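Local coordinates for protein, related to general stress protein 26(GS26) of B.subtilis (Clostridium acetobutylicum, PDB 2HQ7), which is of uncharacterised function but, as a member of the pyridoxamine 5'-phosphate oxidase family, probably binds FMN and acts as an oxidoreductase related to general stress protein 26, at residues M38-D43 with Y117-F122; D43-F48 with I136-D141; F48-N53 with G85-L90. All coordinates share one frame; numbering follows the deposited sequence.

Contact 1 (M38-D43 with Y117-F122); sequences MRLKHD and YTALCF
Leu40 and Ala119 face each other across an intervening strand, their CA atoms 8.5 Å apart, because residues 38-43 and 117-122 run in the same general direction on either side of strand 47-53 and pair with it rather than with each other. The setting is the antiparallel sheet of the split-barrel fold known from the pyridoxamine 5'-phosphate oxidase family. With a whole strand between the backbones, the two segments meet through side chains alone, and just 90 Å² is buried. Leu40 carries the contact. Its backbone, with a helix-like psi of -40°, forms a classic beta bulge in which Leu40 and Lys41 both face Trp49. With CG anti to its carbonyl carbon (chi1 -65°), Leu40 extends toward strand 117-131 and presents the CD1 methyl to two residues. One is Ala119, whose CB lies 4.5 Å from Leu40 CD1, a light apolar touch. The other is Tyr117, which comes from the opposite direction: its CG stands anti to the backbone N (chi1 170°), which carries the phenol end toward Leu40 although its CB starts off to one side. The methyl meets the ring at its edge, near its plane, and not over a face. The Tyr117 hydroxyl belongs to a different partner, forming a hydrogen bond with Lys96 O, which ties the ring end to helix 93-99. Leu99 of that helix packs against both Leu40 and Tyr117, and Trp100 just beyond it meets the Tyr117 ring edge-to-face. At the phenol edge, the Leu40 CD1 methyl sits 3.8 Å from Tyr117 OH and 4.2 Å from Tyr117 CE1.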
loop_
_atom_site.group_PDB
_atom_site.type_symbol
_atom_site.label_atom_id
_atom_site.label_comp_id
_atom_site.label_asym_id
_atom_site.label_seq_id
_atom_site.Cartn_x
_atom_site.Cartn_y
_atom_site.Cartn_z
HETATM N N MSE B 38 5.771 -10.477 -4.041
HETATM C CA MSE B 38 5.108 -11.588 -4.712
HETATM C C MSE B 38 4.644 -12.588 -3.659
HETATM O O MSE B 38 5.372 -12.890 -2.702
HETATM C CB MSE B 38 6.038 -12.226 -5.759
HETATM C CG MSE B 38 5.818 -13.718 -6.010
HETATM SE SE MSE B 38 6.712 -14.339 -7.658
HETATM C CE MSE B 38 5.432 -13.483 -8.906
ATOM N N ARG B 39 3.407 -13.024 -3.811
ATOM C CA ARG B 39 2.818 -14.033 -2.984
ATOM C C ARG B 39 3.254 -15.383 -3.520
ATOM O O ARG B 39 2.861 -15.772 -4.614
ATOM C CB ARG B 39 1.292 -13.968 -3.022
ATOM C CG ARG B 39 0.652 -15.056 -2.145
ATOM C CD ARG B 39 -0.851 -15.045 -2.180
ATOM N NE ARG B 39 -1.411 -15.190 -3.516
ATOM C CZ ARG B 39 -1.439 -16.315 -4.216
ATOM N NH1 ARG B 39 -0.892 -17.433 -3.764
ATOM N NH2 ARG B 39 -1.986 -16.301 -5.405
ATOM N N LEU B 40 4.071 -16.085 -2.737
ATOM C CA LEU B 40 4.475 -17.443 -3.047
ATOM C C LEU B 40 3.371 -18.418 -2.614
ATOM O O LEU B 40 3.063 -19.367 -3.315
ATOM C CB LEU B 40 5.776 -17.786 -2.318
ATOM C CG LEU B 40 6.993 -16.984 -2.731
ATOM C CD1 LEU B 40 8.207 -17.345 -1.827
ATOM C CD2 LEU B 40 7.365 -17.103 -4.183
ATOM N N LYS B 41 2.769 -18.171 -1.466
ATOM C CA LYS B 41 1.795 -19.109 -0.916
ATOM C C LYS B 41 0.965 -18.409 0.127
ATOM O O LYS B 41 1.432 -17.459 0.767
ATOM C CB LYS B 41 2.527 -20.307 -0.253
ATOM C CG LYS B 41 1.590 -21.327 0.419
ATOM C CD LYS B 41 2.306 -22.527 0.985
ATOM C CE LYS B 41 1.292 -23.628 1.367
ATOM N NZ LYS B 41 0.837 -24.357 0.167
ATOM N N HIS B 42 -0.263 -18.866 0.314
ATOM C CA HIS B 42 -0.972 -18.467 1.503
ATOM C C HIS B 42 -1.821 -19.565 2.094
ATOM O O HIS B 42 -2.159 -20.536 1.408
ATOM C CB HIS B 42 -1.822 -17.234 1.229
ATOM C CG HIS B 42 -2.974 -17.483 0.327
ATOM N ND1 HIS B 42 -4.276 -17.492 0.775
ATOM C CD2 HIS B 42 -3.026 -17.724 -1.003
ATOM C CE1 HIS B 42 -5.084 -17.722 -0.249
ATOM N NE2 HIS B 42 -4.349 -17.879 -1.337
ATOM N N ASP B 43 -2.127 -19.403 3.385
ATOM C CA ASP B 43 -3.071 -20.241 4.079
ATOM C C ASP B 43 -4.269 -19.402 4.515
ATOM O O ASP B 43 -4.259 -18.780 5.577
ATOM C CB ASP B 43 -2.407 -20.891 5.291
ATOM C CG ASP B 43 -3.348 -21.845 6.038
ATOM O OD1 ASP B 43 -4.412 -22.207 5.489
ATOM O OD2 ASP B 43 -3.014 -22.235 7.174
ATOM N N TYR B 117 16.941 -13.787 -4.005
ATOM C CA TYR B 117 15.694 -14.420 -3.616
ATOM C C TYR B 117 15.629 -14.401 -2.100
ATOM O O TYR B 117 16.388 -15.088 -1.438
ATOM C CB TYR B 117 15.647 -15.837 -4.176
ATOM C CG TYR B 117 14.517 -16.753 -3.695
ATOM C CD1 TYR B 117 13.235 -16.290 -3.538
ATOM C CD2 TYR B 117 14.755 -18.097 -3.437
ATOM C CE1 TYR B 117 12.207 -17.138 -3.105
ATOM C CE2 TYR B 117 13.724 -18.967 -2.994
ATOM C CZ TYR B 117 12.463 -18.470 -2.823
ATOM O OH TYR B 117 11.442 -19.303 -2.408
ATOM N N THR B 118 14.742 -13.582 -1.557
ATOM C CA THR B 118 14.430 -13.585 -0.122
ATOM C C THR B 118 13.000 -14.087 0.064
ATOM O O THR B 118 12.108 -13.715 -0.682
ATOM C CB THR B 118 14.593 -12.177 0.482
ATOM O OG1 THR B 118 15.987 -11.877 0.585
ATOM C CG2 THR B 118 13.947 -12.043 1.896
ATOM N N ALA B 119 12.793 -14.980 1.027
ATOM C CA ALA B 119 11.464 -15.469 1.319
ATOM C C ALA B 119 11.068 -14.993 2.697
ATOM O O ALA B 119 11.882 -15.015 3.634
ATOM C CB ALA B 119 11.417 -16.961 1.248
ATOM N N LEU B 120 9.822 -14.575 2.822
ATOM C CA LEU B 120 9.288 -14.062 4.098
ATOM C C LEU B 120 8.025 -14.791 4.494
ATOM O O LEU B 120 7.294 -15.281 3.654
ATOM C CB LEU B 120 8.991 -12.559 3.986
ATOM C CG LEU B 120 10.237 -11.800 3.566
ATOM C CD1 LEU B 120 10.190 -11.670 2.055
ATOM C CD2 LEU B 120 10.342 -10.463 4.184
ATOM N N CYS B 121 7.780 -14.899 5.787
ATOM C CA CYS B 121 6.505 -15.456 6.248
ATOM C C CYS B 121 5.759 -14.398 7.078
ATOM O O CYS B 121 6.267 -13.940 8.103
ATOM C CB CYS B 121 6.772 -16.715 7.045
ATOM S SG CYS B 121 5.284 -17.487 7.597
ATOM N N PHE B 122 4.601 -13.960 6.572
ATOM C CA PHE B 122 3.709 -13.043 7.282
ATOM C C PHE B 122 2.606 -13.794 8.013
ATOM O O PHE B 122 1.952 -14.630 7.426
ATOM C CB PHE B 122 3.039 -12.100 6.291
ATOM C CG PHE B 122 1.924 -11.246 6.895
ATOM C CD1 PHE B 122 2.217 -10.116 7.655
ATOM C CD2 PHE B 122 0.591 -11.520 6.606
ATOM C CE1 PHE B 122 1.187 -9.305 8.172
ATOM C CE2 PHE B 122 -0.437 -10.705 7.078
ATOM C CZ PHE B 122 -0.155 -9.596 7.861
#

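Contact 2 (D43-F48 with I136-D141); sequences DGLKKF and ITFKID
Leu45 and Ile140 form the tight part of this contact, with Phe138 beside them. The CD1 methyl of Ile140 presses against the root of Leu45, 3.9 Å from Leu45 CB, and comes still closer, 3.5 Å, to Leu45 O. That carbonyl oxygen is buried with no polar partner in the model; Leu45 O lies in the plane of the Phe48 ring, at its edge, with the Ile140 methyl on its other side. Farther out, Leu45 CD1 approaches the Phe138 ring obliquely, 4.0 Å from Phe138 CE2 and about as far from Phe138 CZ, the two side chains running nearly at right angles. Phe138 is placed there by a chi1 of 52°, which sets its CG between the backbone N and the carbonyl carbon and turns the ring toward the 43-48 turn. Leu81 of strand 79-90 packs on both Leu45 and Phe138, and Leu8 of helix 5-16 adds to the cover of Leu45. The solvent side is much looser. Lys46 touches with its aliphatic part alone, Lys46 CG standing 4.1 Å from Ile140 CG2, after which the chain bends at chi3 and leads away. Its ammonium turns back to its own turn, where Lys46 NZ and Asp43 OD2 make a long, weak salt bridge of 3.6 Å. Between the two backbones runs strand 117-131: the backbones of Lys46 and Ala124 are hydrogen-bonded on one edge of it, those of Ile140 and Glu125 on the other. The arrangement is that of a beta-hairpin turn, linking strands 32-43 and 47-53 and carrying a classic bulge in which Lys46 and Lys47 both face Asp43, packed against the end of the last strand in an FMN-binding split-barrel fold.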
loop_
_atom_site.group_PDB
_atom_site.type_symbol
_atom_site.label_atom_id
_atom_site.label_comp_id
_atom_site.label_asym_id
_atom_site.label_seq_id
_atom_site.Cartn_x
_atom_site.Cartn_y
_atom_site.Cartn_z
ATOM N N ASP B 43 -2.127 -19.403 3.385
ATOM C CA ASP B 43 -3.071 -20.241 4.079
ATOM C C ASP B 43 -4.269 -19.402 4.515
ATOM O O ASP B 43 -4.259 -18.780 5.577
ATOM C CB ASP B 43 -2.407 -20.891 5.291
ATOM C CG ASP B 43 -3.348 -21.845 6.038
ATOM O OD1 ASP B 43 -4.412 -22.207 5.489
ATOM O OD2 ASP B 43 -3.014 -22.235 7.174
ATOM N N GLY B 44 -5.330 -19.417 3.715
ATOM C CA GLY B 44 -6.447 -18.540 3.982
ATOM C C GLY B 44 -5.981 -17.119 4.228
ATOM O O GLY B 44 -5.157 -16.609 3.466
ATOM N N LEU B 45 -6.498 -16.489 5.283
ATOM C CA LEU B 45 -6.048 -15.136 5.683
ATOM C C LEU B 45 -5.092 -15.164 6.859
ATOM O O LEU B 45 -4.707 -14.119 7.393
ATOM C CB LEU B 45 -7.225 -14.261 6.078
ATOM C CG LEU B 45 -8.382 -14.129 5.106
ATOM C CD1 LEU B 45 -9.382 -13.137 5.658
ATOM C CD2 LEU B 45 -7.853 -13.696 3.778
ATOM N N LYS B 46 -4.673 -16.354 7.241
ATOM C CA LYS B 46 -3.828 -16.526 8.425
ATOM C C LYS B 46 -2.357 -16.302 8.163
ATOM O O LYS B 46 -1.622 -15.821 9.036
ATOM C CB LYS B 46 -3.976 -17.977 8.934
ATOM C CG LYS B 46 -5.402 -18.412 9.207
ATOM C CD LYS B 46 -5.477 -19.751 9.953
ATOM C CE LYS B 46 -5.803 -20.932 9.036
ATOM N NZ LYS B 46 -5.550 -22.277 9.712
ATOM N N LYS B 47 -1.890 -16.746 7.004
ATOM C CA LYS B 47 -0.449 -16.836 6.769
ATOM C C LYS B 47 -0.132 -16.646 5.294
ATOM O O LYS B 47 -0.784 -17.213 4.416
ATOM C CB LYS B 47 0.139 -18.181 7.283
ATOM C CG LYS B 47 1.099 -18.050 8.466
ATOM C CD LYS B 47 1.817 -19.368 8.822
ATOM C CE LYS B 47 2.666 -19.283 10.110
ATOM N NZ LYS B 47 3.671 -20.419 10.268
ATOM N N PHE B 48 0.876 -15.820 5.036
ATOM C CA PHE B 48 1.333 -15.545 3.679
ATOM C C PHE B 48 2.833 -15.756 3.596
ATOM O O PHE B 48 3.586 -15.314 4.455
ATOM C CB PHE B 48 1.001 -14.120 3.305
ATOM C CG PHE B 48 -0.446 -13.901 3.095
ATOM C CD1 PHE B 48 -1.313 -13.856 4.188
ATOM C CD2 PHE B 48 -0.963 -13.817 1.830
ATOM C CE1 PHE B 48 -2.651 -13.689 4.023
ATOM C CE2 PHE B 48 -2.323 -13.632 1.658
ATOM C CZ PHE B 48 -3.159 -13.585 2.757
ATOM N N ILE B 136 -15.273 -3.392 7.538
ATOM C CA ILE B 136 -15.507 -4.331 8.602
ATOM C C ILE B 136 -14.153 -4.775 9.066
ATOM O O ILE B 136 -13.382 -5.279 8.270
ATOM C CB ILE B 136 -16.274 -5.580 8.072
ATOM C CG1 ILE B 136 -17.732 -5.223 7.790
ATOM C CG2 ILE B 136 -16.191 -6.736 9.078
ATOM C CD1 ILE B 136 -18.272 -5.741 6.500
ATOM N N THR B 137 -13.872 -4.567 10.353
ATOM C CA THR B 137 -12.652 -4.978 10.985
ATOM C C THR B 137 -12.917 -6.274 11.697
ATOM O O THR B 137 -13.930 -6.397 12.381
ATOM C CB THR B 137 -12.180 -3.964 12.069
ATOM O OG1 THR B 137 -12.032 -2.670 11.499
ATOM C CG2 THR B 137 -10.845 -4.365 12.619
ATOM N N PHE B 138 -11.983 -7.216 11.596
ATOM C CA PHE B 138 -12.114 -8.513 12.276
ATOM C C PHE B 138 -10.784 -8.986 12.776
ATOM O O PHE B 138 -9.761 -8.662 12.179
ATOM C CB PHE B 138 -12.658 -9.538 11.288
ATOM C CG PHE B 138 -11.883 -9.600 9.998
ATOM C CD1 PHE B 138 -12.187 -8.740 8.939
ATOM C CD2 PHE B 138 -10.869 -10.527 9.832
ATOM C CE1 PHE B 138 -11.466 -8.800 7.752
ATOM C CE2 PHE B 138 -10.148 -10.594 8.657
ATOM C CZ PHE B 138 -10.445 -9.735 7.604
ATOM N N LYS B 139 -10.786 -9.773 13.851
ATOM C CA LYS B 139 -9.599 -10.509 14.278
ATOM C C LYS B 139 -9.559 -11.839 13.549
ATOM O O LYS B 139 -10.599 -12.457 13.313
ATOM C CB LYS B 139 -9.597 -10.769 15.783
ATOM C CG LYS B 139 -9.588 -9.539 16.668
ATOM C CD LYS B 139 -9.401 -9.975 18.140
ATOM C CE LYS B 139 -9.709 -8.829 19.134
ATOM N NZ LYS B 139 -9.416 -9.182 20.569
ATOM N N ILE B 140 -8.361 -12.289 13.186
ATOM C CA ILE B 140 -8.216 -13.515 12.407
ATOM C C ILE B 140 -8.838 -14.684 13.149
ATOM O O ILE B 140 -9.593 -15.449 12.567
ATOM C CB ILE B 140 -6.730 -13.826 12.079
ATOM C CG1 ILE B 140 -6.228 -12.860 11.035
ATOM C CG2 ILE B 140 -6.560 -15.220 11.476
ATOM C CD1 ILE B 140 -7.001 -12.941 9.777
ATOM N N ASP B 141 -8.543 -14.787 14.439
ATOM C CA ASP B 141 -9.071 -15.866 15.273
ATOM C C ASP B 141 -10.613 -15.912 15.346
ATOM O O ASP B 141 -11.164 -16.963 15.687
ATOM C CB ASP B 141 -8.444 -15.823 16.685
ATOM C CG ASP B 141 -9.176 -14.893 17.639
ATOM O OD1 ASP B 141 -10.179 -15.329 18.245
ATOM O OD2 ASP B 141 -8.723 -13.742 17.827
#

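Contact 3 (F48-N53 with G85-L90)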
loop_
_atom_site.group_PDB
_atom_site.type_symbol
_atom_site.label_atom_id
_atom_site.label_comp_id
_atom_site.label_asym_id
_atom_site.label_seq_id
_atom_site.Cartn_x
_atom_site.Cartn_y
_atom_site.Cartn_z
ATOM N N PHE B 48 0.876 -15.820 5.036
ATOM C CA PHE B 48 1.333 -15.545 3.679
ATOM C C PHE B 48 2.833 -15.756 3.596
ATOM O O PHE B 48 3.586 -15.314 4.455
ATOM C CB PHE B 48 1.001 -14.120 3.305
ATOM C CG PHE B 48 -0.446 -13.901 3.095
ATOM C CD1 PHE B 48 -1.313 -13.856 4.188
ATOM C CD2 PHE B 48 -0.963 -13.817 1.830
ATOM C CE1 PHE B 48 -2.651 -13.689 4.023
ATOM C CE2 PHE B 48 -2.323 -13.632 1.658
ATOM C CZ PHE B 48 -3.159 -13.585 2.757
ATOM N N TRP B 49 3.278 -16.364 2.525
ATOM C CA TRP B 49 4.707 -16.506 2.274
ATOM C C TRP B 49 4.966 -15.675 1.040
ATOM O O TRP B 49 4.276 -15.826 0.030
ATOM C CB TRP B 49 5.056 -17.979 2.021
ATOM C CG TRP B 49 5.009 -18.821 3.251
ATOM C CD1 TRP B 49 6.042 -19.107 4.072
ATOM C CD2 TRP B 49 3.864 -19.485 3.798
ATOM N NE1 TRP B 49 5.613 -19.882 5.112
ATOM C CE2 TRP B 49 4.290 -20.177 4.925
ATOM C CE3 TRP B 49 2.539 -19.615 3.396
ATOM C CZ2 TRP B 49 3.416 -20.920 5.716
ATOM C CZ3 TRP B 49 1.679 -20.350 4.157
ATOM C CH2 TRP B 49 2.125 -21.016 5.309
ATOM N N LEU B 50 5.926 -14.771 1.144
ATOM C CA LEU B 50 6.122 -13.780 0.100
ATOM C C LEU B 50 7.547 -13.772 -0.351
ATOM O O LEU B 50 8.455 -14.147 0.408
ATOM C CB LEU B 50 5.773 -12.391 0.628
ATOM C CG LEU B 50 4.414 -12.144 1.259
ATOM C CD1 LEU B 50 4.446 -10.830 1.980
ATOM C CD2 LEU B 50 3.271 -12.181 0.166
ATOM N N SER B 51 7.738 -13.329 -1.581
ATOM C CA SER B 51 9.062 -13.129 -2.151
ATOM C C SER B 51 9.364 -11.675 -2.469
ATOM O O SER B 51 8.515 -10.960 -2.943
ATOM C CB SER B 51 9.202 -13.889 -3.462
ATOM O OG SER B 51 10.555 -13.939 -3.820
ATOM N N THR B 52 10.604 -11.280 -2.223
ATOM C CA THR B 52 11.105 -9.991 -2.650
ATOM C C THR B 52 12.608 -10.079 -2.871
ATOM O O THR B 52 13.266 -11.071 -2.489
ATOM C CB THR B 52 10.742 -8.885 -1.635
ATOM O OG1 THR B 52 10.850 -7.595 -2.255
ATOM C CG2 THR B 52 11.618 -8.972 -0.361
ATOM N N ASN B 53 13.147 -9.048 -3.508
ATOM C CA ASN B 53 14.583 -8.967 -3.738
ATOM C C ASN B 53 15.348 -8.646 -2.451
ATOM O O ASN B 53 14.953 -7.773 -1.680
ATOM C CB ASN B 53 14.896 -7.947 -4.826
ATOM C CG ASN B 53 14.340 -6.559 -4.501
ATOM O OD1 ASN B 53 13.204 -6.210 -4.887
ATOM N ND2 ASN B 53 15.119 -5.781 -3.752
ATOM N N GLY B 85 -0.088 -7.523 10.943
ATOM C CA GLY B 85 0.669 -8.638 11.505
ATOM C C GLY B 85 2.151 -8.402 11.487
ATOM O O GLY B 85 2.579 -7.277 11.388
ATOM N N THR B 86 2.920 -9.483 11.639
ATOM C CA THR B 86 4.367 -9.439 11.696
ATOM C C THR B 86 4.971 -10.434 10.725
ATOM O O THR B 86 4.376 -11.461 10.398
ATOM C CB THR B 86 4.892 -9.854 13.083
ATOM O OG1 THR B 86 4.379 -11.145 13.369
ATOM C CG2 THR B 86 4.451 -8.904 14.146
ATOM N N ILE B 87 6.180 -10.139 10.297
ATOM C CA ILE B 87 6.807 -10.874 9.217
ATOM C C ILE B 87 8.171 -11.390 9.689
ATOM O O ILE B 87 8.842 -10.730 10.461
ATOM C CB ILE B 87 6.943 -9.960 8.008
ATOM C CG1 ILE B 87 7.130 -10.774 6.735
ATOM C CG2 ILE B 87 8.074 -8.933 8.236
ATOM C CD1 ILE B 87 6.697 -10.050 5.497
ATOM N N GLU B 88 8.563 -12.589 9.255
ATOM C CA GLU B 88 9.915 -13.060 9.533
ATOM C C GLU B 88 10.578 -13.500 8.230
ATOM O O GLU B 88 9.901 -14.005 7.328
ATOM C CB GLU B 88 9.891 -14.180 10.558
ATOM C CG GLU B 88 9.453 -15.504 10.052
ATOM C CD GLU B 88 10.028 -16.667 10.893
ATOM O OE1 GLU B 88 11.274 -16.855 10.904
ATOM O OE2 GLU B 88 9.227 -17.399 11.514
ATOM N N ILE B 89 11.883 -13.284 8.126
ATOM C CA ILE B 89 12.662 -13.690 6.947
ATOM C C ILE B 89 13.003 -15.141 7.118
ATOM O O ILE B 89 13.497 -15.526 8.146
ATOM C CB ILE B 89 13.994 -12.914 6.830
ATOM C CG1 ILE B 89 13.749 -11.411 6.612
ATOM C CG2 ILE B 89 14.886 -13.491 5.702
ATOM C CD1 ILE B 89 14.941 -10.511 7.078
ATOM N N LEU B 90 12.776 -15.942 6.091
ATOM C CA LEU B 90 13.167 -17.342 6.144
ATOM C C LEU B 90 14.504 -17.576 5.447
ATOM O O LEU B 90 14.611 -17.560 4.213
ATOM C CB LEU B 90 12.094 -18.214 5.520
ATOM C CG LEU B 90 10.686 -18.120 6.086
ATOM C CD1 LEU B 90 9.786 -19.070 5.272
ATOM C CD2 LEU B 90 10.678 -18.478 7.572
#
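Trp49 turns the edge of its indole toward Leu90. The Leu90 CD1 methyl lies in the plane of the ring system, 3.9 Å from Trp49 CD1, on the five-membered side, so the leucine abuts the indole at its edge. The two side chains meet at a slant. Trp49 holds CG anti to its carbonyl carbon (chi1 -73°), which brings the ring nearer to strand 79-90 than its CB direction alone would suggest, whereas the CB of Leu90 already points toward strand 47-53. Leu99 of helix 93-99 packs on both, and a bound ethanediol, probably from the crystallisation liquor, sits about 3 Å from the Leu90 side chain. Strands 47-53 and 79-90 are second neighbours in the antiparallel sheet of the split barrel, separated by strand 117-131; the nearest CA atoms, those of Leu50 and Ile89, are 9.5 Å apart. On the opposite face of the sheet a second pair bridges the same gap. Leu50 and Ile87 touch through their end methyls, Leu50 CD1 to Ile87 CD1 at 4.2 Å. Leu120 of the intervening strand packs on Ile87, and strand 67-74, the neighbour of 79-90 in the sheet, adds Leu70 against Leu50 and Ile68 against Ile87.

Overall arrangement
From the N terminus, strand 32-43 enters contact 1, turns through the hairpin of contact 2 and continues as strand 47-53 into contact 3. Contact 3 closes the shortest loop, at 85-90, and falls within the spans of both others. Contact 1 closes next, at 117-122, and contact 2 last, at 136-141; since 43-48 follows 38-43, these two cross along the chain. Contacts 1 and 3, whose centres are about 5 Å apart, bind strands 32-43, 47-53, 117-131 and 79-90 beside helix 93-99. Contact 2, its centre about 16 Å from those of the other two, ties the hairpin turn to the C-terminal strand near helix 5-16.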